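Local structure of amidohydrolase (Mycoplasma synoviae, 3OVG) at residues Glu129-Met134 against Ile179-Pro184; Gly206-Lys211 against Ala329-Arg334. The protein hydrolyses phosphorylated furanose lactones such as D-xylono-1,4-lactone 5-phosphate to their hydroxyacids, using two zinc ions per subunit. All coordinates share one frame; numbering follows the deposited sequence.

Contact 1: Glu129-Met134 against Ile179-Pro184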
ATOM      1  N   GLU A 129      18.799   1.260 -35.445  1.00 16.01           N
ATOM      2  CA  GLU A 129      18.200  -0.041 -35.147  1.00 16.65           C
ATOM      3  C   GLU A 129      17.456  -0.611 -36.354  1.00 15.53           C
ATOM      4  O   GLU A 129      17.460  -1.814 -36.566  1.00 15.80           O
ATOM      5  CB  GLU A 129      17.275   0.023 -33.934  1.00 15.75           C
ATOM      6  CG  GLU A 129      18.013   0.290 -32.626  1.00 16.20           C
ATOM      7  CD  GLU A 129      17.417  -0.474 -31.445  1.00 16.67           C
ATOM      8  OE1 GLU A 129      16.195  -0.314 -31.128  1.00 15.68           O
ATOM      9  OE2 GLU A 129      18.191  -1.235 -30.843  1.00 16.33           O
ATOM     10  N   ILE A 130      16.800   0.256 -37.113  1.00 17.20           N
ATOM     11  CA  ILE A 130      16.099  -0.135 -38.344  1.00 17.84           C
ATOM     12  C   ILE A 130      17.102  -0.522 -39.476  1.00 17.88           C
ATOM     13  O   ILE A 130      16.893  -1.491 -40.203  1.00 18.94           O
ATOM     14  CB  ILE A 130      15.183   1.023 -38.831  1.00 17.52           C
ATOM     15  CG1 ILE A 130      14.089   1.368 -37.802  1.00 17.84           C
ATOM     16  CG2 ILE A 130      14.527   0.682 -40.147  1.00 19.33           C
ATOM     17  CD1 ILE A 130      12.976   0.291 -37.676  1.00 15.76           C
ATOM     18  N   GLU A 131      18.204   0.226 -39.599  1.00 18.31           N
ATOM     19  CA  GLU A 131      19.095   0.102 -40.757  1.00 18.99           C
ATOM     20  C   GLU A 131      20.451  -0.579 -40.515  1.00 20.26           C
ATOM     21  O   GLU A 131      21.050  -1.094 -41.455  1.00 21.36           O
ATOM     22  CB  GLU A 131      19.283   1.470 -41.475  1.00 21.57           C
ATOM     23  CG  GLU A 131      17.944   2.042 -41.989  1.00 23.11           C
ATOM     24  CD  GLU A 131      18.084   3.256 -42.894  1.00 25.18           C
ATOM     25  OE1 GLU A 131      19.039   4.074 -42.715  1.00 22.82           O
ATOM     26  OE2 GLU A 131      17.189   3.400 -43.760  1.00 21.94           O
ATOM     27  N   GLU A 132      20.942  -0.600 -39.288  1.00 17.77           N
ATOM     28  CA  GLU A 132      22.183  -1.301 -39.033  1.00 19.96           C
ATOM     29  C   GLU A 132      21.964  -2.578 -38.226  1.00 19.32           C
ATOM     30  O   GLU A 132      22.390  -3.662 -38.627  1.00 19.19           O
ATOM     31  CB  GLU A 132      23.167  -0.375 -38.326  1.00 19.68           C
ATOM     32  CG  GLU A 132      23.615   0.783 -39.209  1.00 21.70           C
ATOM     33  CD  GLU A 132      24.453   1.773 -38.434  1.00 26.01           C
ATOM     34  OE1 GLU A 132      25.416   1.330 -37.780  1.00 27.04           O
ATOM     35  OE2 GLU A 132      24.141   2.979 -38.462  1.00 28.42           O
ATOM     36  N   GLY A 133      21.307  -2.437 -37.084  1.00 17.15           N
ATOM     37  CA  GLY A 133      21.014  -3.581 -36.234  1.00 17.76           C
ATOM     38  C   GLY A 133      20.549  -3.128 -34.857  1.00 18.97           C
ATOM     39  O   GLY A 133      20.988  -2.091 -34.362  1.00 16.45           O
HETATM   40  N   MSE A 134      19.656  -3.906 -34.236  1.00 17.63           N
HETATM   41  CA  MSE A 134      19.270  -3.626 -32.860  1.00 15.89           C
HETATM   42  C   MSE A 134      20.422  -3.791 -31.879  1.00 16.12           C
HETATM   43  O   MSE A 134      21.200  -4.731 -31.974  1.00 17.82           O
HETATM   44  CB  MSE A 134      18.123  -4.520 -32.447  1.00 13.15           C
HETATM   45  CG  MSE A 134      16.832  -4.101 -33.137  1.00 16.73           C
HETATM   46 SE   MSE A 134      15.400  -5.382 -32.743  1.00 26.90          SE
HETATM   47  CE  MSE A 134      16.133  -6.881 -33.825  1.00 15.72           C
ATOM     48  N   ILE A 179       9.744   8.330 -41.704  1.00 19.75           N
ATOM     49  CA  ILE A 179       9.995   9.084 -42.926  1.00 18.98           C
ATOM     50  C   ILE A 179      11.367   8.766 -43.502  1.00 19.02           C
ATOM     51  O   ILE A 179      11.504   8.528 -44.702  1.00 19.63           O
ATOM     52  CB  ILE A 179       9.882  10.574 -42.637  1.00 19.71           C
ATOM     53  CG1 ILE A 179       8.396  10.940 -42.481  1.00 17.77           C
ATOM     54  CG2 ILE A 179      10.611  11.417 -43.728  1.00 21.23           C
ATOM     55  CD1 ILE A 179       8.211  12.219 -41.702  1.00 21.86           C
ATOM     56  N   LEU A 180      12.381   8.740 -42.644  1.00 17.96           N
ATOM     57  CA  LEU A 180      13.745   8.536 -43.106  1.00 19.75           C
ATOM     58  C   LEU A 180      14.023   7.110 -43.603  1.00 22.03           C
ATOM     59  O   LEU A 180      14.807   6.938 -44.546  1.00 19.49           O
ATOM     60  CB  LEU A 180      14.752   8.905 -42.010  1.00 20.51           C
ATOM     61  CG  LEU A 180      14.843  10.378 -41.602  1.00 20.31           C
ATOM     62  CD1 LEU A 180      15.702  10.475 -40.319  1.00 19.01           C
ATOM     63  CD2 LEU A 180      15.411  11.280 -42.742  1.00 21.33           C
ATOM     64  N   THR A 181      13.408   6.097 -42.966  1.00 18.33           N
ATOM     65  CA  THR A 181      13.741   4.684 -43.250  1.00 17.44           C
ATOM     66  C   THR A 181      12.648   3.979 -44.050  1.00 19.33           C
ATOM     67  O   THR A 181      12.883   2.924 -44.635  1.00 17.37           O
ATOM     68  CB  THR A 181      13.939   3.816 -41.961  1.00 18.82           C
ATOM     69  OG1 THR A 181      12.715   3.776 -41.209  1.00 17.52           O
ATOM     70  CG2 THR A 181      15.065   4.333 -41.095  1.00 15.66           C
ATOM     71  N   GLY A 182      11.459   4.573 -44.058  1.00 18.70           N
ATOM     72  CA  GLY A 182      10.285   3.960 -44.658  1.00 19.53           C
ATOM     73  C   GLY A 182       9.549   3.012 -43.720  1.00 18.71           C
ATOM     74  O   GLY A 182       8.559   2.399 -44.134  1.00 18.73           O
ATOM     75  N   CYS A 183      10.015   2.873 -42.465  1.00 18.03           N
ATOM     76  CA  CYS A 183       9.434   1.838 -41.581  1.00 16.57           C
ATOM     77  C   CYS A 183       8.002   2.130 -41.070  1.00 16.24           C
ATOM     78  O   CYS A 183       7.591   3.289 -40.950  1.00 18.99           O
ATOM     79  CB  CYS A 183      10.357   1.551 -40.395  1.00 17.24           C
ATOM     80  SG  CYS A 183      10.375   2.837 -39.114  1.00 16.48           S
ATOM     81  N   PRO A 184       7.237   1.072 -40.754  1.00 16.82           N
ATOM     82  CA  PRO A 184       5.935   1.265 -40.113  1.00 13.71           C
ATOM     83  C   PRO A 184       6.059   1.796 -38.683  1.00 15.60           C
ATOM     84  O   PRO A 184       7.161   1.842 -38.099  1.00 14.41           O
ATOM     85  CB  PRO A 184       5.307  -0.137 -40.102  1.00 17.13           C
ATOM     86  CG  PRO A 184       6.332  -1.091 -40.608  1.00 15.91           C
ATOM     87  CD  PRO A 184       7.570  -0.344 -40.999  1.00 15.70           C
TER
HETATM   88  O   HOH W   1      15.131   1.402 -44.256  1.00 24.04           O
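I130 and T181 sit where the backbones come nearest, CA to CA 7.3 Å, each in the last turn of its helix, with G133 and G182 soon after leaving helical geometry at positive phi. These helices, 119-131 and 165-181, belong to the outer layer of a TIM barrel, and 165-181 is the helix of the beta-alpha-beta crossover from strand 157-160 to strand 185-190. Both branches of I130 touch the other segment. Its CG2 packs on T181 CB at 3.7 Å, the two side chains meeting at about a right angle. T181 holds OG1 between its own backbone N and carbonyl carbon (chi1 62°), which lets it accept from C183 N in an ST turn (3.1 Å), while T177 O in the preceding turn is its other partner. CG2 of T181 is left to face E131, whose extended chain brings OE2 alongside it at 3.5 Å. That carboxylate oxygen has its salt bridge with K333, and one water ties it to the opposite helix end by donating to E131 OE2 (2.9 Å) and to T181 O (2.7 Å). The longer branch of I130 lays CD1 against C183 SG, 3.9 Å away.

Contact 2: Gly206-Lys211 against Ala329-Arg334; sequences GANPDK and AFDEKR
K211 and N208 reach across to D331 from the turn that follows helix 195-205 in the TIM barrel. That helix closes in a Schellman motif at G206, and the chain then makes an Asx turn at N208 and a short 3-10 segment before entering strand 212-215. The long side chain of K211 spans most of the gap. From CB, which already points at the other segment, it passes to CG, which lies against D331 OD2 at 3.6 Å. Bends at chi2 and chi3 (91° at chi3) then bring both CD and CE of K211 beside A329 O, at 3.4 and 3.3 Å, with D331 OD1 next to them. The tip, NZ, is directed at the same A329 O, although the modelled 2.4 Å separation is too short to be trusted in detail. NZ also donates to R326 O, in the last turn of helix 313-327, and makes a weak salt bridge with D331 OD1 at 3.4 Å; carbonyls and carboxylate together would favour a charged amine in this buried spot.

The other oxygen of D331 is taken by N208. ND2 meets the syn lone pair of OD2 at 2.8 Å in an almost straight bond (174°), with amide and carboxylate planes only 30° apart. Since N208 OD1 accepts from D210 N (2.9 Å, the donor standing above the carbonyl plane), the amide is held at both ends and its flip is settled. At the outer end R334 turns the edge of its guanidinium to the loop. G206 O lies in the plane of that group, taking a bond from R334 NH2 at 3.1 Å and a longer, weak one from NH1.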
ATOM      1  N   GLY A 206       4.638  14.669 -40.890  1.00 20.48           N
ATOM      2  CA  GLY A 206       4.940  14.223 -42.235  1.00 21.26           C
ATOM      3  C   GLY A 206       4.890  12.707 -42.390  1.00 21.49           C
ATOM      4  O   GLY A 206       5.197  12.186 -43.452  1.00 22.05           O
ATOM      5  N   ALA A 207       4.505  11.978 -41.349  1.00 19.03           N
ATOM      6  CA  ALA A 207       4.425  10.521 -41.492  1.00 19.19           C
ATOM      7  C   ALA A 207       3.318  10.138 -42.464  1.00 17.43           C
ATOM      8  O   ALA A 207       2.336  10.849 -42.571  1.00 19.18           O
ATOM      9  CB  ALA A 207       4.240   9.820 -40.121  1.00 17.19           C
ATOM     10  N   ASN A 208       3.498   9.028 -43.181  1.00 17.81           N
ATOM     11  CA  ASN A 208       2.455   8.477 -44.050  1.00 21.21           C
ATOM     12  C   ASN A 208       1.362   7.744 -43.249  1.00 19.31           C
ATOM     13  O   ASN A 208       1.652   6.725 -42.608  1.00 18.09           O
ATOM     14  CB  ASN A 208       3.112   7.522 -45.049  1.00 21.09           C
ATOM     15  CG  ASN A 208       2.132   6.958 -46.089  1.00 21.71           C
ATOM     16  OD1 ASN A 208       0.927   7.222 -46.075  1.00 21.13           O
ATOM     17  ND2 ASN A 208       2.671   6.150 -46.996  1.00 19.97           N
ATOM     18  N   PRO A 209       0.104   8.231 -43.316  1.00 18.54           N
ATOM     19  CA  PRO A 209      -0.990   7.557 -42.613  1.00 18.78           C
ATOM     20  C   PRO A 209      -0.996   6.059 -42.925  1.00 19.57           C
ATOM     21  O   PRO A 209      -1.459   5.252 -42.142  1.00 18.20           O
ATOM     22  CB  PRO A 209      -2.263   8.173 -43.228  1.00 20.93           C
ATOM     23  CG  PRO A 209      -1.819   9.368 -44.001  1.00 23.07           C
ATOM     24  CD  PRO A 209      -0.367   9.239 -44.284  1.00 20.52           C
ATOM     25  N   ASP A 210      -0.523   5.701 -44.104  1.00 20.09           N
ATOM     26  CA  ASP A 210      -0.553   4.301 -44.512  1.00 23.77           C
ATOM     27  C   ASP A 210       0.377   3.382 -43.739  1.00 21.11           C
ATOM     28  O   ASP A 210       0.260   2.152 -43.849  1.00 23.35           O
ATOM     29  CB  ASP A 210      -0.230   4.157 -45.998  1.00 23.30           C
ATOM     30  CG  ASP A 210      -1.388   3.611 -46.767  1.00 32.17           C
ATOM     31  OD1 ASP A 210      -2.359   4.388 -46.969  1.00 32.01           O
ATOM     32  OD2 ASP A 210      -1.337   2.397 -47.140  1.00 31.54           O
ATOM     33  N   LYS A 211       1.310   3.975 -43.009  1.00 19.48           N
ATOM     34  CA  LYS A 211       2.324   3.238 -42.231  1.00 19.61           C
ATOM     35  C   LYS A 211       1.991   3.168 -40.728  1.00 18.31           C
ATOM     36  O   LYS A 211       2.772   2.605 -39.920  1.00 16.63           O
ATOM     37  CB  LYS A 211       3.687   3.910 -42.369  1.00 18.36           C
ATOM     38  CG  LYS A 211       4.308   3.906 -43.748  1.00 19.72           C
ATOM     39  CD  LYS A 211       4.639   2.484 -44.234  1.00 22.36           C
ATOM     40  CE  LYS A 211       3.459   1.864 -45.015  1.00 22.73           C
ATOM     41  NZ  LYS A 211       3.931   0.838 -45.974  1.00 26.34           N
ATOM     42  N   ALA A 329       4.588  -2.865 -44.766  1.00 19.14           N
ATOM     43  CA  ALA A 329       5.532  -2.754 -45.884  1.00 18.64           C
ATOM     44  C   ALA A 329       6.376  -1.494 -45.723  1.00 19.60           C
ATOM     45  O   ALA A 329       5.831  -0.460 -45.370  1.00 19.70           O
ATOM     46  CB  ALA A 329       4.753  -2.710 -47.215  1.00 17.77           C
ATOM     47  N   PHE A 330       7.681  -1.539 -45.966  1.00 17.32           N
ATOM     48  CA  PHE A 330       8.441  -0.289 -45.938  1.00 17.73           C
ATOM     49  C   PHE A 330       8.014   0.661 -47.058  1.00 21.81           C
ATOM     50  O   PHE A 330       7.723   0.226 -48.181  1.00 21.72           O
ATOM     51  CB  PHE A 330       9.947  -0.556 -46.032  1.00 18.08           C
ATOM     52  CG  PHE A 330      10.610  -0.775 -44.677  1.00 15.70           C
ATOM     53  CD1 PHE A 330      10.061  -1.658 -43.759  1.00 17.16           C
ATOM     54  CD2 PHE A 330      11.762  -0.095 -44.335  1.00 17.74           C
ATOM     55  CE1 PHE A 330      10.655  -1.874 -42.520  1.00 16.77           C
ATOM     56  CE2 PHE A 330      12.387  -0.313 -43.094  1.00 17.49           C
ATOM     57  CZ  PHE A 330      11.840  -1.190 -42.190  1.00 15.34           C
ATOM     58  N   ASP A 331       7.988   1.958 -46.765  1.00 20.89           N
ATOM     59  CA  ASP A 331       7.836   2.966 -47.817  1.00 22.65           C
ATOM     60  C   ASP A 331       9.206   3.181 -48.394  1.00 24.21           C
ATOM     61  O   ASP A 331      10.197   2.746 -47.789  1.00 21.40           O
ATOM     62  CB  ASP A 331       7.385   4.307 -47.238  1.00 22.17           C
ATOM     63  CG  ASP A 331       5.901   4.450 -47.213  1.00 22.10           C
ATOM     64  OD1 ASP A 331       5.210   3.499 -47.654  1.00 25.24           O
ATOM     65  OD2 ASP A 331       5.436   5.510 -46.764  1.00 21.09           O
ATOM     66  N   GLU A 332       9.270   3.857 -49.544  1.00 24.98           N
ATOM     67  CA  GLU A 332      10.534   4.390 -50.011  1.00 27.02           C
ATOM     68  C   GLU A 332      10.971   5.458 -49.005  1.00 23.16           C
ATOM     69  O   GLU A 332      10.128   6.161 -48.432  1.00 21.31           O
ATOM     70  CB  GLU A 332      10.431   5.018 -51.415  1.00 26.62           C
ATOM     71  CG  GLU A 332      10.167   4.019 -52.582  1.00 35.26           C
ATOM     72  CD  GLU A 332      10.982   2.713 -52.482  1.00 43.73           C
ATOM     73  OE1 GLU A 332      12.241   2.735 -52.663  1.00 42.48           O
ATOM     74  OE2 GLU A 332      10.344   1.654 -52.231  1.00 46.04           O
ATOM     75  N   LYS A 333      12.289   5.570 -48.838  1.00 21.61           N
ATOM     76  CA  LYS A 333      12.928   6.572 -47.994  1.00 21.75           C
ATOM     77  C   LYS A 333      12.678   7.996 -48.481  1.00 23.10           C
ATOM     78  O   LYS A 333      12.595   8.249 -49.682  1.00 21.53           O
ATOM     79  CB  LYS A 333      14.428   6.366 -47.990  1.00 22.31           C
ATOM     80  CG  LYS A 333      14.870   5.040 -47.493  1.00 22.23           C
ATOM     81  CD  LYS A 333      16.381   5.161 -47.231  1.00 23.95           C
ATOM     82  CE  LYS A 333      17.054   3.836 -47.008  1.00 28.98           C
ATOM     83  NZ  LYS A 333      18.421   4.111 -46.393  1.00 29.98           N
ATOM     84  N   ARG A 334      12.535   8.916 -47.533  1.00 21.63           N
ATOM     85  CA  ARG A 334      12.362  10.325 -47.827  1.00 21.29           C
ATOM     86  C   ARG A 334      13.312  11.091 -46.947  1.00 23.72           C
ATOM     87  O   ARG A 334      13.822  10.557 -45.967  1.00 22.80           O
ATOM     88  CB  ARG A 334      10.934  10.774 -47.516  1.00 19.14           C
ATOM     89  CG  ARG A 334       9.918  10.135 -48.446  1.00 21.63           C
ATOM     90  CD  ARG A 334       8.533  10.740 -48.238  1.00 26.27           C
ATOM     91  NE  ARG A 334       7.795  10.112 -47.155  1.00 24.78           N
ATOM     92  CZ  ARG A 334       7.159  10.768 -46.183  1.00 25.12           C
ATOM     93  NH1 ARG A 334       7.173  12.095 -46.128  1.00 26.03           N
ATOM     94  NH2 ARG A 334       6.504  10.085 -45.244  1.00 22.10           N
TER

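Overall arrangement
Contacts 1 and 2 have centres about 11 Å apart and meet mainly where 179-184 lies against 329-334, with E131 and G206 adding more. G182 O probably accepts a hydrogen bond from D331 N at 2.7 Å, the salt bridge of E131 with K333 ties 129-134 to 329-334, and I179 CD1 packs on G206 C at 3.4 Å. Loop 329-334 thus runs between the end of helix 165-181 and the turn after helix 195-205, touching both. Neither contact reaches the zinc site; in each, one segment (179-184, 206-211) leads directly into a barrel strand. Strand 185-190, which starts just after P184, carries H188, and strand 212-215, which follows K211, leads to H216; both histidines bind the same zinc ion.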